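Local atomic coordinates of BauA (Acinetobacter baumannii, PDB entry 6HCP), a protein that probably serves as an outer-membrane, TonB-dependent transporter that takes up the siderophore preacinetobactin in its ferric form. Residues T370-T375 with S416-S421. Residues are numbered along the deposited sequence; the frame is centred on the assembly and turned at random. Where two conformers were deposited one is given.
Sequences TYYNHT and STLSTS. With EDO (1,2-ethanediol), chain N; EDO (1,2-ethanediol), chain L.
The imidazole of His374 crosses Leu418 obliquely, with one face against CB of Leu418, which lies 3.7 Å from the ring centroid and 19° off the normal, a CH-pi contact displaced toward the CE1 rim. A chi1 of 82° wedges CG of His374 between its own backbone N and carbonyl carbon, which swings the ring over the neighbouring strand. Both ring nitrogens are engaged. Tyr372 OH and His374 ND1 share a hydrogen bond of 2.7 Å, while NE2 reaches a water in the ring plane that also binds Ser416 OG, so the imidazole's rotation is fixed from two sides.

Tyr372 extends toward the histidine because CG is anti to its backbone N (chi1 166°). Its side chain crosses that of Leu418 at about a right angle, CE1 coming within 4.1 Å of CD2, and its CB rests 3.3 Å from Thr420 OG1. A second water joins that hydroxyl to Thr370 OG1, which also bonds Ser422.

Beneath these side chains run neighbouring antiparallel strands of the transmembrane beta-barrel of a TonB-dependent receptor, 361-381 and 412-431. Tyr372 with Thr420 and His374 with Leu418 are the hydrogen-bonded pairs, each closed by two N-H...O bonds. Met151 touches Thr420 and Pro153 touches Tyr372; both belong to a loop of the plug domain, which fills the barrel in this family, so the face carrying Tyr372, His374, Leu418 and Thr420 is evidently the inner one.

The other face carries Tyr371, Thr375, Thr417 and Ser421. The ring of Tyr371 passes obliquely by Ser421, CD1 to CB 3.8 Å, and the methyls of Thr375 and Thr417 touch at 4.1 Å (CG2 to CG2), while Thr417 OG1 turns to Thr450 on the next strand, 436-451.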
ATOM      1  N   THR A 370     -23.174  46.161  14.270  1.00 27.60           N
ATOM      2  CA  THR A 370     -23.033  44.757  14.675  1.00 27.70           C
ATOM      3  C   THR A 370     -22.922  44.683  16.196  1.00 29.57           C
ATOM      4  O   THR A 370     -22.440  45.623  16.844  1.00 30.46           O
ATOM      5  CB  THR A 370     -21.821  44.080  14.014  1.00 26.57           C
ATOM      6  OG1 THR A 370     -20.602  44.513  14.630  1.00 29.81           O
ATOM      7  CG2 THR A 370     -21.751  44.336  12.530  1.00 29.31           C
ATOM      8  N   TYR A 371     -23.302  43.522  16.729  1.00 28.85           N
ATOM      9  CA  TYR A 371     -23.235  43.208  18.151  1.00 30.45           C
ATOM     10  C   TYR A 371     -22.879  41.722  18.304  1.00 28.42           C
ATOM     11  O   TYR A 371     -23.406  40.869  17.598  1.00 31.40           O
ATOM     12  CB  TYR A 371     -24.560  43.529  18.850  1.00 35.83           C
ATOM     13  CG  TYR A 371     -25.072  44.930  18.599  1.00 51.58           C
ATOM     14  CD1 TYR A 371     -24.719  45.979  19.439  1.00 62.06           C
ATOM     15  CD2 TYR A 371     -25.843  45.233  17.479  1.00 70.56           C
ATOM     16  CE1 TYR A 371     -25.148  47.277  19.202  1.00 58.33           C
ATOM     17  CE2 TYR A 371     -26.276  46.528  17.221  1.00 54.00           C
ATOM     18  CZ  TYR A 371     -25.921  47.553  18.086  1.00 51.19           C
ATOM     19  OH  TYR A 371     -26.341  48.830  17.860  1.00 61.27           O
ATOM     20  N   TYR A 372     -22.055  41.427  19.305  1.00 27.65           N
ATOM     21  CA  TYR A 372     -21.785  40.047  19.737  1.00 27.99           C
ATOM     22  C   TYR A 372     -21.612  40.034  21.254  1.00 26.48           C
ATOM     23  O   TYR A 372     -20.992  40.915  21.822  1.00 28.36           O
ATOM     24  CB  TYR A 372     -20.539  39.483  19.052  1.00 27.27           C
ATOM     25  CG  TYR A 372     -20.011  38.214  19.671  1.00 27.84           C
ATOM     26  CD1 TYR A 372     -19.145  38.249  20.752  1.00 28.79           C
ATOM     27  CD2 TYR A 372     -20.419  36.974  19.210  1.00 26.66           C
ATOM     28  CE1 TYR A 372     -18.646  37.087  21.320  1.00 28.70           C
ATOM     29  CE2 TYR A 372     -19.950  35.803  19.782  1.00 27.61           C
ATOM     30  CZ  TYR A 372     -19.023  35.857  20.803  1.00 26.55           C
ATOM     31  OH  TYR A 372     -18.544  34.706  21.359  1.00 27.99           O
ATOM     32  N   ASN A 373     -22.247  39.061  21.909  0.50 26.31           N
ATOM     33  CA  ASN A 373     -22.086  38.873  23.344  0.50 30.46           C
ATOM     34  C   ASN A 373     -21.992  37.374  23.624  0.50 28.38           C
ATOM     35  O   ASN A 373     -22.736  36.593  23.043  0.50 29.26           O
ATOM     36  CB  ASN A 373     -23.231  39.494  24.154  0.50 34.95           C
ATOM     37  CG  ASN A 373     -23.062  39.300  25.648  0.50 41.10           C
ATOM     38  OD1 ASN A 373     -22.251  39.971  26.284  0.50 42.57           O
ATOM     39  ND2 ASN A 373     -23.744  38.312  26.201  0.50 44.94           N
ATOM     40  N   HIS A 374     -21.105  36.997  24.542  1.00 26.10           N
ATOM     41  CA  HIS A 374     -21.151  35.645  25.088  1.00 30.50           C
ATOM     42  C   HIS A 374     -20.965  35.683  26.598  1.00 28.02           C
ATOM     43  O   HIS A 374     -20.349  36.594  27.148  1.00 29.23           O
ATOM     44  CB  HIS A 374     -20.169  34.697  24.364  1.00 28.12           C
ATOM     45  CG  HIS A 374     -18.748  34.734  24.804  1.00 25.35           C
ATOM     46  ND1 HIS A 374     -17.716  34.789  23.881  1.00 28.82           N
ATOM     47  CD2 HIS A 374     -18.168  34.529  26.009  1.00 26.58           C
ATOM     48  CE1 HIS A 374     -16.562  34.678  24.521  1.00 26.72           C
ATOM     49  NE2 HIS A 374     -16.813  34.502  25.834  1.00 26.64           N
ATOM     50  N   THR A 375     -21.542  34.667  27.247  1.00 26.83           N
ATOM     51  CA  THR A 375     -21.277  34.344  28.619  1.00 29.33           C
ATOM     52  C   THR A 375     -20.765  32.907  28.668  1.00 27.44           C
ATOM     53  O   THR A 375     -21.223  32.074  27.893  1.00 29.19           O
ATOM     54  CB  THR A 375     -22.537  34.507  29.481  1.00 34.26           C
ATOM     55  OG1 THR A 375     -23.508  33.565  29.028  1.00 31.89           O
ATOM     56  CG2 THR A 375     -23.111  35.904  29.399  1.00 33.57           C
ATOM     57  N   SER A 416     -17.019  34.116  32.705  1.00 32.28           N
ATOM     58  CA  SER A 416     -16.409  35.160  31.879  1.00 26.96           C
ATOM     59  C   SER A 416     -17.416  35.625  30.833  1.00 29.86           C
ATOM     60  O   SER A 416     -18.417  34.949  30.579  1.00 28.85           O
ATOM     61  CB  SER A 416     -15.115  34.697  31.265  1.00 30.06           C
ATOM     62  OG  SER A 416     -15.332  33.562  30.429  1.00 30.66           O
ATOM     63  N   THR A 417     -17.198  36.839  30.309  1.00 27.79           N
ATOM     64  CA  THR A 417     -18.038  37.406  29.290  1.00 25.29           C
ATOM     65  C   THR A 417     -17.152  38.134  28.278  1.00 22.51           C
ATOM     66  O   THR A 417     -16.050  38.579  28.588  1.00 28.22           O
ATOM     67  CB  THR A 417     -19.107  38.369  29.837  1.00 31.70           C
ATOM     68  OG1 THR A 417     -18.462  39.604  30.153  1.00 29.63           O
ATOM     69  CG2 THR A 417     -19.837  37.832  31.049  1.00 32.86           C
ATOM     70  N   LEU A 418     -17.689  38.258  27.061  1.00 26.07           N
ATOM     71  CA  LEU A 418     -17.118  39.035  26.010  1.00 27.61           C
ATOM     72  C   LEU A 418     -18.255  39.741  25.275  1.00 27.54           C
ATOM     73  O   LEU A 418     -19.302  39.151  24.974  1.00 27.07           O
ATOM     74  CB  LEU A 418     -16.360  38.121  25.045  1.00 27.50           C
ATOM     75  CG  LEU A 418     -15.647  38.832  23.889  1.00 27.76           C
ATOM     76  CD1 LEU A 418     -14.612  39.804  24.412  1.00 31.16           C
ATOM     77  CD2 LEU A 418     -14.981  37.802  22.966  1.00 30.29           C
ATOM     78  N   SER A 419     -18.055  41.035  25.031  0.50 26.24           N
ATOM     79  CA  SER A 419     -19.026  41.870  24.339  0.50 27.80           C
ATOM     80  C   SER A 419     -18.295  42.712  23.299  0.50 28.41           C
ATOM     81  O   SER A 419     -17.251  43.304  23.602  0.50 27.41           O
ATOM     82  CB  SER A 419     -19.768  42.759  25.308  0.50 31.10           C
ATOM     83  OG  SER A 419     -20.577  41.989  26.170  0.50 32.93           O
ATOM     84  N   THR A 420     -18.848  42.758  22.082  1.00 27.31           N
ATOM     85  CA  THR A 420     -18.292  43.589  21.016  1.00 28.68           C
ATOM     86  C   THR A 420     -19.430  44.266  20.262  1.00 29.01           C
ATOM     87  O   THR A 420     -20.567  43.772  20.210  1.00 27.78           O
ATOM     88  CB  THR A 420     -17.438  42.800  20.013  1.00 33.44           C
ATOM     89  OG1 THR A 420     -18.284  41.916  19.271  1.00 34.72           O
ATOM     90  CG2 THR A 420     -16.340  41.991  20.655  1.00 34.16           C
ATOM     91  N   SER A 421     -19.153  45.477  19.774  1.00 28.58           N
ATOM     92  CA  SER A 421     -20.123  46.161  18.930  1.00 29.09           C
ATOM     93  C   SER A 421     -19.359  47.006  17.909  1.00 27.87           C
ATOM     94  O   SER A 421     -18.181  47.336  18.127  1.00 28.34           O
ATOM     95  CB  SER A 421     -21.043  46.995  19.756  1.00 34.10           C
ATOM     96  OG  SER A 421     -20.320  48.090  20.282  1.00 35.46           O
TER
HETATM   97  C1  EDO N 811     -18.578  46.606  24.375  1.00 47.03           C
HETATM   98  O1  EDO N 811     -19.375  46.783  25.541  1.00 54.24           O
HETATM   99  C2  EDO N 811     -19.527  46.238  23.251  1.00 49.26           C
HETATM  100  O2  EDO N 811     -20.602  47.182  23.219  1.00 69.18           O
HETATM  101  C1  EDO L 809     -23.357  28.709  30.722  1.00 51.48           C
HETATM  102  O1  EDO L 809     -24.520  28.739  29.894  1.00 61.71           O
HETATM  103  C2  EDO L 809     -22.506  29.912  30.358  1.00 44.00           C
HETATM  104  O2  EDO L 809     -23.304  31.100  30.303  1.00 48.52           O
HETATM  105  O   HOH W   1     -19.461  43.352  16.875  1.00 44.68           O
HETATM  106  O   HOH W   2     -14.749  34.446  27.776  1.00 30.99           O